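Local coordinates for ForH (Streptomyces kaniharaensis, PDB 6NKO), which probably takes part in the biosynthesis of the C-nucleoside formycin A and is related to the purine-biosynthetic bienzyme AICAR transformylase/IMP cyclohydrolase, at residues G79-K82 and T83-V86. Residues are numbered along the deposited sequence; the frame is centred on the assembly and turned at random.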
# COMPACT_ATOMS: atom_id res chain seq x y z
N GLY A 79 4.82 16.10 1.37
CA GLY A 79 4.54 14.71 1.64
C GLY A 79 4.86 13.76 0.51
O GLY A 79 4.39 12.61 0.53
N ARG A 80 5.66 14.18 -0.46
CA ARG A 80 5.95 13.36 -1.63
C ARG A 80 6.96 12.26 -1.37
O ARG A 80 7.16 11.40 -2.23
CB ARG A 80 6.43 14.25 -2.78
CG ARG A 80 5.29 14.94 -3.51
CD ARG A 80 5.78 16.00 -4.49
NE ARG A 80 4.67 16.72 -5.11
CZ ARG A 80 3.79 17.48 -4.46
NH1 ARG A 80 3.89 17.66 -3.14
NH2 ARG A 80 2.82 18.09 -5.12
N VAL A 81 7.60 12.26 -0.20
CA VAL A 81 8.54 11.21 0.17
C VAL A 81 8.10 10.51 1.47
O VAL A 81 8.88 9.78 2.07
CB VAL A 81 9.97 11.77 0.29
CG1 VAL A 81 10.58 11.97 -1.09
CG2 VAL A 81 9.97 13.11 0.98
N LYS A 82 6.85 10.71 1.87
CA LYS A 82 6.40 10.32 3.21
C LYS A 82 6.46 8.81 3.45
O LYS A 82 6.53 8.39 4.60
CB LYS A 82 4.98 10.84 3.45
CG LYS A 82 3.88 9.98 2.86
CD LYS A 82 2.56 10.28 3.53
CE LYS A 82 2.15 11.73 3.32
NZ LYS A 82 1.98 12.04 1.87
N THR A 83 6.43 7.99 2.40
CA THR A 83 6.64 6.56 2.56
C THR A 83 7.99 6.10 2.04
O THR A 83 8.29 4.90 2.07
CB THR A 83 5.52 5.77 1.87
OG1 THR A 83 5.38 6.21 0.51
CG2 THR A 83 4.19 5.97 2.60
N LEU A 84 8.82 7.03 1.56
CA LEU A 84 10.13 6.70 1.02
C LEU A 84 11.19 6.94 2.10
O LEU A 84 12.00 7.87 2.04
CB LEU A 84 10.40 7.50 -0.25
CG LEU A 84 9.46 7.14 -1.41
CD1 LEU A 84 9.35 8.28 -2.41
CD2 LEU A 84 9.91 5.86 -2.09
N THR A 85 11.15 6.09 3.11
CA THR A 85 12.10 6.10 4.21
C THR A 85 12.58 4.68 4.46
O THR A 85 11.99 3.70 3.99
CB THR A 85 11.50 6.66 5.51
OG1 THR A 85 10.52 5.75 6.02
CG2 THR A 85 10.85 8.03 5.27
N VAL A 86 13.67 4.56 5.22
CA VAL A 86 14.20 3.25 5.57
C VAL A 86 13.19 2.47 6.40
O VAL A 86 13.04 1.25 6.23
CB VAL A 86 15.55 3.40 6.31
CG1 VAL A 86 16.02 2.05 6.83
CG2 VAL A 86 16.58 4.03 5.40
O HOH W 1 6.16 8.84 -0.31
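With Val81 CG1 and Leu84 CG each beside its own backbone N and trans to its carbonyl carbon (chi1 -77° and -65°), the two side chains meet at about a right angle, Val81 CG1 lying 4.1 Å from Leu84 CD1. The same leucine methyl reaches back over the chain to within 3.8 Å of Arg80 O. In the backbone, Leu84 N donates to Val81 O at 2.8 Å and closes a type I turn from Val81 to Leu84. It overlaps a type I turn from Gly79 to Lys82, whose backbone bond is weak, but Lys82 bends at chi3 and chi4 (both near 60°) so that NZ donates a hydrogen bond to Gly79 O at 2.8 Å, somewhat tilted from the carbonyl plane. That ammonium also forms a salt bridge with Glu51, while Arg80 pairs with Glu136. A water accepts from Thr83 N at 2.9 Å and donates weakly to Arg80 O, bridging the two turns. Val81 also touches Val73, in the preceding part of the loop. Further on, Thr85 is the N-cap of helix 86-93, its OG1 weakly bonded to Val88 N and hydrogen-bonded to Ala71 O. Two successive type I turns, sharing Val81 and Lys82, thus lead through an N-cap threonine into helix 86-93, within the long loop that follows strand 65-66 in the MGS-like domain with its parallel sheet.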